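Protein phosphatase Slingshot homolog 2 (Homo sapiens, PDB 2NT2) dephosphorylates and activates the actin-depolymerizing factor cofilin through this catalytic domain, a dual specificity phosphatase of the protein-tyrosine phosphatase family, thereby regulating actin filament dynamics. Local coordinates at residues Thr5-His10 / Ser97-Tyr102; Ser20-Leu25 / Pro45-Tyr50; Val30-Asn35 / Ile74-Lys79; Ile53-Tyr56 / Asp62-Ala65; Gly108-Arg113 / Glu137-Leu142. The protein carries 1 engineered substitution. All blocks are in the same frame, centred on the assembly; numbering follows the deposited sequence.

Contact 1 of 5, residues Thr5-His10 / Ser97-Tyr102; sequences TQIFEH and STVIAY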
# COMPACT_ATOMS: atom_id res chain seq x y z
N THR A 5 -0.56 -8.71 -5.48
CA THR A 5 -0.73 -8.17 -6.83
C THR A 5 0.36 -7.15 -7.14
O THR A 5 0.49 -6.16 -6.43
CB THR A 5 -2.11 -7.51 -7.02
OG1 THR A 5 -3.14 -8.42 -6.65
CG2 THR A 5 -2.33 -7.18 -8.49
N GLN A 6 1.13 -7.40 -8.20
CA GLN A 6 2.17 -6.46 -8.60
C GLN A 6 1.54 -5.23 -9.24
O GLN A 6 0.83 -5.34 -10.25
CB GLN A 6 3.17 -7.09 -9.57
CG GLN A 6 4.48 -6.31 -9.63
CD GLN A 6 5.60 -7.03 -10.35
OE1 GLN A 6 5.40 -8.02 -11.04
NE2 GLN A 6 6.82 -6.52 -10.18
N ILE A 7 1.80 -4.06 -8.66
CA ILE A 7 1.21 -2.85 -9.24
C ILE A 7 2.26 -2.01 -9.95
O ILE A 7 1.99 -1.42 -11.00
CB ILE A 7 0.50 -2.03 -8.15
CG1 ILE A 7 -0.45 -2.89 -7.30
CG2 ILE A 7 -0.22 -0.85 -8.77
CD1 ILE A 7 -1.47 -3.65 -8.14
N PHE A 8 3.45 -1.97 -9.37
CA PHE A 8 4.59 -1.35 -10.05
C PHE A 8 5.79 -2.27 -9.97
O PHE A 8 5.65 -3.31 -9.32
CB PHE A 8 4.89 0.03 -9.45
CG PHE A 8 3.72 0.98 -9.66
CD1 PHE A 8 3.10 1.57 -8.58
CD2 PHE A 8 3.28 1.28 -10.94
CE1 PHE A 8 2.04 2.44 -8.76
CE2 PHE A 8 2.22 2.14 -11.15
CZ PHE A 8 1.60 2.72 -10.05
N GLU A 9 6.88 -1.91 -10.65
CA GLU A 9 8.07 -2.75 -10.63
C GLU A 9 8.43 -3.11 -9.18
O GLU A 9 8.74 -4.26 -8.89
CB GLU A 9 9.25 -2.07 -11.32
CG GLU A 9 10.51 -1.90 -10.50
CD GLU A 9 11.44 -3.09 -10.53
OE1 GLU A 9 12.66 -2.88 -10.70
OE2 GLU A 9 10.97 -4.24 -10.38
N HIS A 10 8.33 -2.11 -8.32
CA HIS A 10 8.76 -2.22 -6.93
C HIS A 10 7.61 -2.28 -5.94
O HIS A 10 7.83 -2.08 -4.74
CB HIS A 10 9.67 -1.02 -6.60
CG HIS A 10 8.95 0.29 -6.71
ND1 HIS A 10 8.35 0.72 -7.87
CD2 HIS A 10 8.74 1.26 -5.80
CE1 HIS A 10 7.80 1.91 -7.67
NE2 HIS A 10 8.03 2.26 -6.41
N SER A 97 -5.87 1.75 -0.85
CA SER A 97 -5.89 3.20 -0.80
C SER A 97 -4.48 3.78 -0.77
O SER A 97 -4.17 4.70 -1.52
CB SER A 97 -6.65 3.68 0.45
OG SER A 97 -7.82 2.92 0.66
N THR A 98 -3.65 3.22 0.09
CA THR A 98 -2.26 3.66 0.21
C THR A 98 -1.54 3.55 -1.13
O THR A 98 -0.86 4.47 -1.56
CB THR A 98 -1.50 2.82 1.25
OG1 THR A 98 -2.09 3.02 2.54
CG2 THR A 98 -0.05 3.30 1.35
N VAL A 99 -1.73 2.41 -1.79
CA VAL A 99 -1.10 2.20 -3.10
C VAL A 99 -1.61 3.20 -4.12
O VAL A 99 -0.85 3.74 -4.93
CB VAL A 99 -1.34 0.77 -3.62
CG1 VAL A 99 -0.98 0.69 -5.09
CG2 VAL A 99 -0.54 -0.25 -2.82
N ILE A 100 -2.91 3.50 -4.09
CA ILE A 100 -3.45 4.45 -5.05
C ILE A 100 -2.83 5.83 -4.85
O ILE A 100 -2.47 6.50 -5.82
CB ILE A 100 -4.98 4.55 -4.98
CG1 ILE A 100 -5.73 3.33 -5.49
CG2 ILE A 100 -5.45 5.80 -5.70
CD1 ILE A 100 -6.94 2.92 -4.69
N ALA A 101 -2.71 6.26 -3.60
CA ALA A 101 -2.12 7.53 -3.23
C ALA A 101 -0.67 7.62 -3.67
O ALA A 101 -0.23 8.66 -4.17
CB ALA A 101 -2.21 7.75 -1.73
N TYR A 102 0.09 6.55 -3.48
CA TYR A 102 1.50 6.59 -3.88
C TYR A 102 1.62 6.85 -5.38
O TYR A 102 2.44 7.66 -5.81
CB TYR A 102 2.21 5.30 -3.50
CG TYR A 102 3.61 5.19 -4.08
CD1 TYR A 102 4.66 5.90 -3.52
CD2 TYR A 102 3.87 4.38 -5.18
CE1 TYR A 102 5.94 5.81 -4.03
CE2 TYR A 102 5.15 4.29 -5.70
CZ TYR A 102 6.18 5.00 -5.12
OH TYR A 102 7.45 4.90 -5.65
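Ile7 and Phe8, the paired residues of a classic beta bulge opposite Val11 in edge strand 5-8 of the phosphatase sheet, both point their side chains toward helix 94-107, where they meet Val99 and Tyr102. The closest backbone pair, Ile7 CA and Val99 CA, is 8.3 Å apart, a spacing that leaves room for one layer of side chains. Within it Ile7 CG2 meets Val99 CG1 at 4.1 Å, and the same Ile7 methyl also lies over one face of the Phe8 ring. Phe8 brings CD1 to the rim of Tyr102, 4.5 Å from CE2, so this aromatic contact is loose. Phe8 also meets Tyr107 edge-to-face and packs against Tyr117.

The polar link lies beyond the strand. His10 NE2 and Tyr102 OH are 2.8 Å apart in a nearly straight hydrogen bond (162°), and the hydroxyl oxygen sits in the imidazole plane, at its edge. Rim faces rim: the ring planes are inclined at 70°, with neither ring over the other. On the helix side, Tyr102 has CG anti to its own nitrogen, which sends the phenol toward the loop. An alanine at His10 would remove the imidazole and is likely to leave the buried Tyr102 hydroxyl without this partner and its ring freer to shift. Whichever group donates, the bond is short and directional, joining two buried side chains within otherwise apolar packing.

Contact 2 of 5, residues Ser20-Leu25 / Pro45-Tyr50; sequences SNLEDL and PGVFEY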
# COMPACT_ATOMS: atom_id res chain seq x y z
N SER A 20 2.39 -13.50 5.31
CA SER A 20 2.87 -14.66 6.06
C SER A 20 3.44 -15.76 5.16
O SER A 20 3.87 -16.80 5.66
CB SER A 20 1.82 -15.22 7.00
OG SER A 20 0.61 -15.63 6.41
N ASN A 21 3.44 -15.54 3.85
CA ASN A 21 3.95 -16.56 2.92
C ASN A 21 5.37 -16.24 2.49
O ASN A 21 5.59 -15.70 1.41
CB ASN A 21 3.02 -16.65 1.71
CG ASN A 21 3.38 -17.73 0.72
OD1 ASN A 21 4.54 -18.12 0.58
ND2 ASN A 21 2.38 -18.22 0.00
N LEU A 22 6.34 -16.59 3.34
CA LEU A 22 7.73 -16.17 3.21
C LEU A 22 8.32 -16.50 1.85
O LEU A 22 8.86 -15.64 1.15
CB LEU A 22 8.57 -16.79 4.32
CG LEU A 22 10.09 -16.69 4.24
CD1 LEU A 22 10.55 -15.25 4.07
CD2 LEU A 22 10.73 -17.28 5.49
N GLU A 23 8.25 -17.78 1.48
CA GLU A 23 8.81 -18.26 0.23
C GLU A 23 8.24 -17.48 -0.95
O GLU A 23 8.96 -17.15 -1.89
CB GLU A 23 8.52 -19.75 0.08
CG GLU A 23 9.68 -20.69 -0.09
CD GLU A 23 10.97 -20.29 0.58
OE1 GLU A 23 11.75 -19.53 -0.05
OE2 GLU A 23 11.24 -20.72 1.72
N ASP A 24 6.94 -17.19 -0.91
CA ASP A 24 6.35 -16.44 -2.02
C ASP A 24 7.03 -15.07 -2.17
O ASP A 24 7.41 -14.67 -3.26
CB ASP A 24 4.85 -16.24 -1.84
CG ASP A 24 4.23 -15.60 -3.07
OD1 ASP A 24 3.93 -16.34 -4.03
OD2 ASP A 24 4.04 -14.37 -3.10
N LEU A 25 7.17 -14.40 -1.04
CA LEU A 25 7.77 -13.09 -0.91
C LEU A 25 9.23 -13.08 -1.36
O LEU A 25 9.65 -12.23 -2.15
CB LEU A 25 7.69 -12.62 0.56
CG LEU A 25 6.30 -12.25 1.06
CD1 LEU A 25 6.34 -11.67 2.46
CD2 LEU A 25 5.65 -11.27 0.08
N PRO A 45 10.32 -10.69 11.26
CA PRO A 45 11.36 -9.70 11.62
C PRO A 45 12.73 -10.35 11.58
O PRO A 45 12.94 -11.42 12.17
CB PRO A 45 10.98 -9.29 13.04
CG PRO A 45 9.59 -9.77 13.25
CD PRO A 45 9.44 -11.00 12.39
N GLY A 46 13.68 -9.74 10.88
CA GLY A 46 14.99 -10.37 10.70
C GLY A 46 15.15 -10.91 9.29
O GLY A 46 16.25 -11.26 8.86
N VAL A 47 14.04 -10.97 8.56
CA VAL A 47 14.05 -11.32 7.14
C VAL A 47 13.74 -10.08 6.31
O VAL A 47 14.38 -9.81 5.30
CB VAL A 47 13.03 -12.42 6.81
CG1 VAL A 47 13.13 -12.83 5.35
CG2 VAL A 47 13.23 -13.63 7.72
N PHE A 48 12.72 -9.33 6.74
CA PHE A 48 12.31 -8.15 5.99
C PHE A 48 12.33 -6.88 6.83
O PHE A 48 12.09 -6.92 8.04
CB PHE A 48 10.91 -8.36 5.41
CG PHE A 48 10.73 -9.66 4.65
CD1 PHE A 48 10.21 -10.77 5.30
CD2 PHE A 48 11.07 -9.77 3.32
CE1 PHE A 48 10.03 -11.97 4.61
CE2 PHE A 48 10.89 -10.95 2.63
CZ PHE A 48 10.37 -12.05 3.28
N GLU A 49 12.61 -5.77 6.16
CA GLU A 49 12.49 -4.43 6.71
C GLU A 49 11.03 -3.99 6.71
O GLU A 49 10.40 -3.97 5.65
CB GLU A 49 13.32 -3.47 5.85
CG GLU A 49 14.47 -2.82 6.59
CD GLU A 49 14.56 -1.34 6.26
OE1 GLU A 49 13.60 -0.59 6.52
OE2 GLU A 49 15.62 -0.93 5.73
N TYR A 50 10.52 -3.65 7.89
CA TYR A 50 9.12 -3.33 8.08
C TYR A 50 8.86 -1.85 8.33
O TYR A 50 9.68 -1.16 8.92
CB TYR A 50 8.53 -4.14 9.25
CG TYR A 50 8.30 -5.59 8.91
CD1 TYR A 50 9.24 -6.55 9.26
CD2 TYR A 50 7.15 -6.00 8.25
CE1 TYR A 50 9.04 -7.88 8.95
CE2 TYR A 50 6.94 -7.33 7.94
CZ TYR A 50 7.89 -8.27 8.30
OH TYR A 50 7.70 -9.60 8.00
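The backbones of Leu22 and Val47 stay well apart, with their CA atoms 8.9 Å from each other, as the first turn of helix 22-27 faces the turn that leads into strand 49-52; the contact is therefore made by side chains alone. Phe48 contributes the largest share. Its ring tip reaches the helix, where Leu22 CD1 lies at the ring edge, near the plane, 3.3 Å from Phe48 CZ, which is tight for a methyl against an aromatic carbon. Leu22 has CG anti to the backbone N (chi1 169°), and this torsion, with the bend at the next bond, swings CD1 toward the aromatic rim. The same methyl touches Val47 CG1 at 3.8 Å. That valine methyl in turn rests over one face of the neighbouring Phe48 ring, 3.3 Å above its plane and offset toward the rim. One turn along the helix, Leu25 supplies its CB, 3.9 Å from Phe48 CZ, approaching the ring at a slant.

The helix start that presents both leucines is fixed by an N-cap: Asn21 OD1 accepts from Asp24 N at 3.0 Å, the donor standing above the carbonyl plane. Asp24 itself forms a salt bridge with Arg28. Toward the sheet, Leu25 and Phe48 both pack on Ile33 of strand 30-35, while Val47 O receives a hydrogen bond from Arg31, so both helix 22-27 and the entry to edge strand 49-52 border strand 30-35.

Contact 3 of 5, residues Val30-Asn35 / Ile74-Lys79; sequences VRYILN and ISKAKK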
# COMPACT_ATOMS: atom_id res chain seq x y z
N VAL A 30 10.89 -9.59 -2.79
CA VAL A 30 10.46 -8.60 -1.82
C VAL A 30 11.41 -8.57 -0.63
O VAL A 30 11.89 -9.62 -0.20
CB VAL A 30 9.04 -8.90 -1.29
CG1 VAL A 30 8.67 -7.87 -0.24
CG2 VAL A 30 8.02 -8.93 -2.42
N ARG A 31 11.72 -7.39 -0.10
CA ARG A 31 12.57 -7.30 1.09
C ARG A 31 12.04 -6.23 2.03
O ARG A 31 12.46 -6.15 3.19
CB ARG A 31 14.03 -7.02 0.76
CG ARG A 31 14.54 -7.61 -0.54
CD ARG A 31 14.94 -9.07 -0.44
NE ARG A 31 14.80 -9.63 0.90
CZ ARG A 31 15.13 -10.88 1.21
NH1 ARG A 31 15.63 -11.69 0.29
NH2 ARG A 31 14.97 -11.31 2.46
N TYR A 32 11.14 -5.41 1.51
CA TYR A 32 10.48 -4.36 2.26
C TYR A 32 9.00 -4.68 2.40
O TYR A 32 8.36 -5.13 1.45
CB TYR A 32 10.64 -3.00 1.57
CG TYR A 32 12.06 -2.54 1.39
CD1 TYR A 32 12.80 -2.91 0.27
CD2 TYR A 32 12.67 -1.74 2.35
CE1 TYR A 32 14.10 -2.50 0.10
CE2 TYR A 32 13.98 -1.32 2.17
CZ TYR A 32 14.69 -1.70 1.05
OH TYR A 32 15.99 -1.28 0.90
N ILE A 33 8.45 -4.46 3.59
CA ILE A 33 7.03 -4.72 3.78
C ILE A 33 6.36 -3.55 4.50
O ILE A 33 6.74 -3.21 5.62
CB ILE A 33 6.78 -6.01 4.58
CG1 ILE A 33 7.41 -7.26 3.97
CG2 ILE A 33 5.29 -6.22 4.78
CD1 ILE A 33 7.20 -8.50 4.81
N LEU A 34 5.39 -2.97 3.80
CA LEU A 34 4.52 -1.94 4.32
C LEU A 34 3.22 -2.57 4.84
O LEU A 34 2.34 -2.96 4.08
CB LEU A 34 4.23 -0.88 3.26
CG LEU A 34 3.45 0.36 3.71
CD1 LEU A 34 4.01 0.90 5.02
CD2 LEU A 34 3.49 1.42 2.62
N ASN A 35 3.18 -2.68 6.16
CA ASN A 35 2.07 -3.26 6.89
C ASN A 35 1.13 -2.16 7.40
O ASN A 35 1.41 -1.55 8.43
CB ASN A 35 2.62 -4.08 8.06
CG ASN A 35 1.55 -4.83 8.81
OD1 ASN A 35 0.37 -4.54 8.66
ND2 ASN A 35 1.99 -5.80 9.62
N ILE A 74 8.18 3.31 0.56
CA ILE A 74 8.07 2.66 -0.73
C ILE A 74 9.14 3.19 -1.69
O ILE A 74 9.70 2.45 -2.48
CB ILE A 74 6.69 2.88 -1.38
CG1 ILE A 74 5.50 2.34 -0.59
CG2 ILE A 74 6.68 2.32 -2.80
CD1 ILE A 74 4.16 2.74 -1.16
N SER A 75 9.37 4.50 -1.61
CA SER A 75 10.43 5.16 -2.35
C SER A 75 11.78 4.59 -1.93
O SER A 75 12.69 4.40 -2.74
CB SER A 75 10.38 6.67 -2.12
OG SER A 75 11.65 7.22 -1.84
N LYS A 76 11.90 4.28 -0.65
CA LYS A 76 13.08 3.63 -0.10
C LYS A 76 13.32 2.28 -0.75
O LYS A 76 14.45 1.95 -1.12
CB LYS A 76 12.92 3.48 1.42
CG LYS A 76 14.05 2.71 2.09
CD LYS A 76 13.84 2.68 3.60
CE LYS A 76 15.15 2.50 4.34
NZ LYS A 76 14.96 2.59 5.82
N ALA A 77 12.27 1.49 -0.92
CA ALA A 77 12.42 0.16 -1.51
C ALA A 77 13.06 0.26 -2.89
O ALA A 77 14.12 -0.32 -3.14
CB ALA A 77 11.08 -0.56 -1.59
N LYS A 78 12.43 1.02 -3.78
CA LYS A 78 12.96 1.30 -5.11
C LYS A 78 14.41 1.77 -5.05
O LYS A 78 15.23 1.40 -5.88
CB LYS A 78 12.09 2.35 -5.81
CG LYS A 78 12.83 3.50 -6.47
CD LYS A 78 11.93 4.72 -6.62
CE LYS A 78 12.39 5.83 -5.67
NZ LYS A 78 11.78 7.14 -6.02
N LYS A 79 14.70 2.63 -4.08
CA LYS A 79 16.02 3.25 -3.98
C LYS A 79 17.10 2.18 -3.95
O LYS A 79 18.08 2.23 -4.69
CB LYS A 79 16.09 4.13 -2.73
CG LYS A 79 17.37 4.94 -2.59
CD LYS A 79 17.28 5.92 -1.44
CE LYS A 79 18.67 6.33 -0.97
NZ LYS A 79 18.63 7.54 -0.11
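With CG anti to its carbonyl carbon (chi1 -60°), Tyr32 projects its ring from strand 30-35 beneath Ala77, while two residues along Leu34, its CG anti to the backbone N instead, reaches toward Ile74. These residues join strand and helix in a beta-alpha-beta crossover: helix 67-79 links the parallel strands 49-52 and 83-87, passing over strand 30-35, which lies between them in the sheet. The axes of the two segments come within 9.0 Å and run almost exactly antiparallel, at 176°.

Close approach occurs at Ala77. Its CA stands 3.7 Å from the centroid of the Tyr32 ring and only 19° off the ring normal, a CH-pi contact over the face; its CB adds a 3.5 Å contact with Tyr32 CD1. The small residue lets the helix backbone itself sit on the aromatic ring, as the 6.2 Å between Tyr32 CA and Ala77 CA attests. The Lys76 side chain crosses that of Tyr32 at about a right angle, its CG 4.0 Å from Tyr32 CE2, so that here the aliphatic part of the lysine does the packing. A serine in place of Tyr32 would probably open a gap under this last helical turn, leaving Ala77 and the Lys76 methylenes without the surface they rest on. Farther along the strand the contact is purely aliphatic, and also crosses at roughly a right angle: Leu34 CD2 lies 3.9 Å from Ile74 CG1.

Contact 4 of 5, residues Ile53-Tyr56 / Asp62-Ala65; sequences IRVY and DLLA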
# COMPACT_ATOMS: atom_id res chain seq x y z
N ILE A 53 1.81 1.14 9.83
CA ILE A 53 0.82 2.21 9.87
C ILE A 53 -0.39 1.71 10.68
O ILE A 53 -1.33 1.12 10.15
CB ILE A 53 0.39 2.64 8.46
CG1 ILE A 53 1.50 3.14 7.54
CG2 ILE A 53 -0.77 3.63 8.52
CD1 ILE A 53 2.53 4.12 8.04
N ARG A 54 -0.29 1.93 11.98
CA ARG A 54 -1.04 1.23 13.00
C ARG A 54 -2.45 1.80 13.18
O ARG A 54 -2.76 2.49 14.14
CB ARG A 54 -0.25 1.25 14.31
CG ARG A 54 1.24 1.08 14.03
CD ARG A 54 1.94 0.30 15.12
NE ARG A 54 3.27 0.85 15.41
CZ ARG A 54 3.47 2.04 15.97
NH1 ARG A 54 2.45 2.81 16.32
NH2 ARG A 54 4.71 2.46 16.20
N VAL A 55 -3.28 1.44 12.21
CA VAL A 55 -4.56 2.03 11.92
C VAL A 55 -5.62 0.97 11.63
O VAL A 55 -5.30 -0.10 11.10
CB VAL A 55 -4.39 2.95 10.68
CG1 VAL A 55 -5.31 2.52 9.56
CG2 VAL A 55 -4.58 4.40 11.06
N TYR A 56 -6.88 1.24 11.97
CA TYR A 56 -7.93 0.28 11.66
C TYR A 56 -8.66 0.70 10.37
O TYR A 56 -8.68 1.87 10.00
CB TYR A 56 -8.94 0.13 12.79
CG TYR A 56 -8.46 -0.41 14.10
CD1 TYR A 56 -8.30 0.42 15.21
CD2 TYR A 56 -8.16 -1.76 14.27
CE1 TYR A 56 -7.87 -0.07 16.42
CE2 TYR A 56 -7.73 -2.26 15.48
CZ TYR A 56 -7.58 -1.41 16.56
OH TYR A 56 -7.15 -1.90 17.77
N ASP A 62 -7.71 8.34 9.68
CA ASP A 62 -7.14 9.35 8.79
C ASP A 62 -5.84 8.83 8.17
O ASP A 62 -4.76 9.04 8.72
CB ASP A 62 -6.92 10.65 9.53
CG ASP A 62 -6.18 11.72 8.75
OD1 ASP A 62 -5.97 11.56 7.53
OD2 ASP A 62 -5.77 12.73 9.36
N LEU A 63 -5.96 8.15 7.04
CA LEU A 63 -4.82 7.58 6.34
C LEU A 63 -4.02 8.65 5.60
O LEU A 63 -2.80 8.54 5.43
CB LEU A 63 -5.29 6.53 5.34
CG LEU A 63 -5.12 5.06 5.71
CD1 LEU A 63 -5.40 4.18 4.50
CD2 LEU A 63 -3.73 4.81 6.27
N LEU A 64 -4.73 9.68 5.17
CA LEU A 64 -4.14 10.85 4.53
C LEU A 64 -2.91 11.34 5.28
O LEU A 64 -1.86 11.56 4.68
CB LEU A 64 -5.18 11.97 4.42
CG LEU A 64 -4.81 13.19 3.59
CD1 LEU A 64 -3.89 12.83 2.44
CD2 LEU A 64 -6.06 13.87 3.06
N ALA A 65 -3.02 11.47 6.60
CA ALA A 65 -1.89 11.90 7.42
C ALA A 65 -0.69 10.98 7.29
O ALA A 65 0.43 11.35 7.66
CB ALA A 65 -2.33 12.02 8.87
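Leu63 makes the apolar contacts with Ile53 and Val55, and one methyl group serves both: Leu63 CD2 lies 3.9 Å from Ile53 CG2 and 4.3 Å from Val55 CG1. Ile53 and Val55 both point toward the 62-65 segment. Ile53 uses the branch that is anti to its backbone N, and meets the leucine at a slant. The first torsion of Leu63 is unusual (chi1 -103°), away from a staggered value, and it carries the branched end back toward the pair. With 7.9 Å between Val55 CA and Leu63 CA, the backbones are held apart by a single layer of these buried groups, and Tyr66 also packs on Ile53 and Val55.

The hydrogen bonds of the region shape each segment separately. Around Arg54 the chain makes an inverse gamma turn, with a weak bond from Val55 N to Ile53 O at 2.9 Å. In the other segment Asp62 OD1 accepts from Ala65 N at 3.1 Å, fairly straight at 157°, the N-H coming from above the carboxylate plane; this Asx motif probably steadies the bend at Leu63, and Gln134 of helix 129-143 accepts from Leu63 N.

Val55 O is hydrogen-bonded to Arg94, the arginine of the phosphatase signature loop, and the Val55 side chain is about 8 Å from that of the engineered Ser88, the phosphocysteine position. The contact thus closes a loop beside the active site; in dual specificity phosphatases the loop after the strand corresponding to 49-52 typically carries the general acid.

Contact 5 of 5, residues Gly108-Arg113 / Glu137-Leu142; sequences GWNLDR and EYQGIL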
# COMPACT_ATOMS: atom_id res chain seq x y z
N GLY A 108 2.27 11.18 -10.69
CA GLY A 108 1.44 12.35 -10.88
C GLY A 108 0.14 12.03 -11.59
O GLY A 108 -0.36 12.81 -12.41
N TRP A 109 -0.42 10.88 -11.27
CA TRP A 109 -1.64 10.37 -11.87
C TRP A 109 -2.90 10.97 -11.28
O TRP A 109 -2.99 11.18 -10.07
CB TRP A 109 -1.65 8.84 -11.69
CG TRP A 109 -0.77 8.16 -12.69
CD1 TRP A 109 0.01 8.75 -13.64
CD2 TRP A 109 -0.59 6.74 -12.83
NE1 TRP A 109 0.67 7.79 -14.37
CE2 TRP A 109 0.32 6.55 -13.89
CE3 TRP A 109 -1.10 5.63 -12.16
CZ2 TRP A 109 0.72 5.28 -14.30
CZ3 TRP A 109 -0.70 4.38 -12.56
CH2 TRP A 109 0.20 4.21 -13.62
N ASN A 110 -3.90 11.24 -12.11
CA ASN A 110 -5.22 11.62 -11.62
C ASN A 110 -5.77 10.51 -10.72
O ASN A 110 -5.33 9.37 -10.82
CB ASN A 110 -6.19 11.84 -12.78
CG ASN A 110 -6.08 13.22 -13.39
OD1 ASN A 110 -5.21 14.01 -13.01
ND2 ASN A 110 -6.95 13.50 -14.35
N LEU A 111 -6.72 10.84 -9.84
CA LEU A 111 -7.24 9.81 -8.94
C LEU A 111 -7.93 8.69 -9.70
O LEU A 111 -7.65 7.51 -9.46
CB LEU A 111 -8.18 10.40 -7.90
CG LEU A 111 -9.00 9.39 -7.09
CD1 LEU A 111 -8.11 8.35 -6.43
CD2 LEU A 111 -9.85 10.12 -6.06
N ASP A 112 -8.86 9.03 -10.60
CA ASP A 112 -9.54 7.96 -11.32
C ASP A 112 -8.56 7.12 -12.13
O ASP A 112 -8.69 5.89 -12.15
CB ASP A 112 -10.64 8.56 -12.20
CG ASP A 112 -11.87 8.85 -11.36
OD1 ASP A 112 -11.72 9.26 -10.19
OD2 ASP A 112 -13.00 8.65 -11.87
N ARG A 113 -7.59 7.79 -12.71
CA ARG A 113 -6.39 7.27 -13.33
C ARG A 113 -5.76 6.14 -12.51
O ARG A 113 -5.65 5.01 -12.97
CB ARG A 113 -5.36 8.39 -13.44
CG ARG A 113 -4.66 8.61 -14.76
CD ARG A 113 -4.65 10.09 -15.11
NE ARG A 113 -3.32 10.68 -15.16
CZ ARG A 113 -3.05 11.82 -15.78
NH1 ARG A 113 -4.01 12.49 -16.41
NH2 ARG A 113 -1.82 12.30 -15.79
N GLU A 137 -9.31 14.22 -1.37
CA GLU A 137 -8.59 15.32 -0.73
C GLU A 137 -7.14 15.34 -1.21
O GLU A 137 -6.65 16.38 -1.65
CB GLU A 137 -8.66 15.23 0.79
CG GLU A 137 -8.09 16.44 1.50
CD GLU A 137 -8.43 16.54 2.97
OE1 GLU A 137 -7.90 17.47 3.62
OE2 GLU A 137 -9.21 15.70 3.47
N TYR A 138 -6.49 14.19 -1.10
CA TYR A 138 -5.07 14.04 -1.42
C TYR A 138 -4.78 14.64 -2.79
O TYR A 138 -3.85 15.41 -2.97
CB TYR A 138 -4.69 12.56 -1.39
CG TYR A 138 -3.22 12.25 -1.41
CD1 TYR A 138 -2.35 12.87 -0.53
CD2 TYR A 138 -2.69 11.33 -2.32
CE1 TYR A 138 -1.00 12.60 -0.54
CE2 TYR A 138 -1.34 11.05 -2.34
CZ TYR A 138 -0.50 11.68 -1.45
OH TYR A 138 0.85 11.41 -1.45
N GLN A 139 -5.64 14.29 -3.74
CA GLN A 139 -5.61 14.87 -5.08
C GLN A 139 -5.56 16.39 -5.02
O GLN A 139 -4.65 17.02 -5.56
CB GLN A 139 -6.83 14.41 -5.86
CG GLN A 139 -6.86 14.86 -7.32
CD GLN A 139 -7.98 14.16 -8.07
OE1 GLN A 139 -9.12 14.16 -7.60
NE2 GLN A 139 -7.65 13.56 -9.20
N GLY A 140 -6.54 16.98 -4.33
CA GLY A 140 -6.58 18.42 -4.16
C GLY A 140 -5.31 18.94 -3.51
O GLY A 140 -4.78 19.97 -3.90
N ILE A 141 -4.81 18.21 -2.52
CA ILE A 141 -3.59 18.64 -1.85
C ILE A 141 -2.40 18.56 -2.80
O ILE A 141 -1.56 19.46 -2.87
CB ILE A 141 -3.30 17.82 -0.58
CG1 ILE A 141 -4.29 18.05 0.56
CG2 ILE A 141 -1.87 18.07 -0.12
CD1 ILE A 141 -4.43 16.90 1.53
N LEU A 142 -2.31 17.48 -3.57
CA LEU A 142 -1.16 17.33 -4.46
C LEU A 142 -1.10 18.48 -5.46
O LEU A 142 -0.02 18.95 -5.83
CB LEU A 142 -1.22 15.98 -5.16
CG LEU A 142 -0.89 14.76 -4.29
CD1 LEU A 142 -0.88 13.48 -5.12
CD2 LEU A 142 0.45 14.94 -3.58
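Leu142 N donates to Tyr138 O at 2.6 Å, a main-chain bond shorter than usual, from whose length nothing is inferred, in the turn of helix 129-143 that carries Gln139, the residue that meets Leu111. Here the last helix of the phosphatase domain lies against the start of helix 111-121, and the contact is a partly buried helix-helix packing at the rim of the fold. Its closest backbone pair is Leu111 CA and Gln139 CA, 6.6 Å apart.

Gln139 supplies most of the touching surface. Its CG is anti to the backbone N (chi1 -175°) and the chain stays extended, so the amide is carried straight to the first turn of the other helix. There Gln139 CD lies 3.8 Å from Leu111 CB and 4.0 Å from Leu111 N. Which end of the amide is nitrogen is uncertain, so distances are taken from CD alone. Asn110, at the N-cap position, sets its CB beside the amide end.

Beyond CB, Leu111 packs against Leu135 and Glu136 of the last helix, and against Ile100 of helix 94-107, while Gln139 also touches Met104; the contact thus borders three helices. The chain passes from helix 94-107 to helix 111-121 through Gly108, whose phi is positive. Next to Gln139, Tyr138 meets Trp67 edge-to-face, with Leu142 CD1 over one face of its ring, 3.7 Å above the plane.

Overall arrangement
Contacts 1 and 3 adjoin where helices 94-107 and 67-79 pack together: Tyr102 CZ touches Ile74 CG2 at 3.6 Å, and their centres are 11 Å apart. Contact 2 continues contact 3 outward along the sheet, since strands 30-35 and 49-52 are neighbours. Contact 4 reaches the core at Leu63, whose CD1 lies 4.0 Å from Thr98 OG1, and meets contact 5 where Leu64 CD1 packs on Tyr138 CD1 at 3.3 Å. Contacts 2 and 5, 31 Å apart by centres, sit on opposite sides of the chain's centre. Around the engineered Ser88, the side chains of Val99, Leu34 and Val55 from contacts 1, 3 and 4 lie about 8 to 9 Å away.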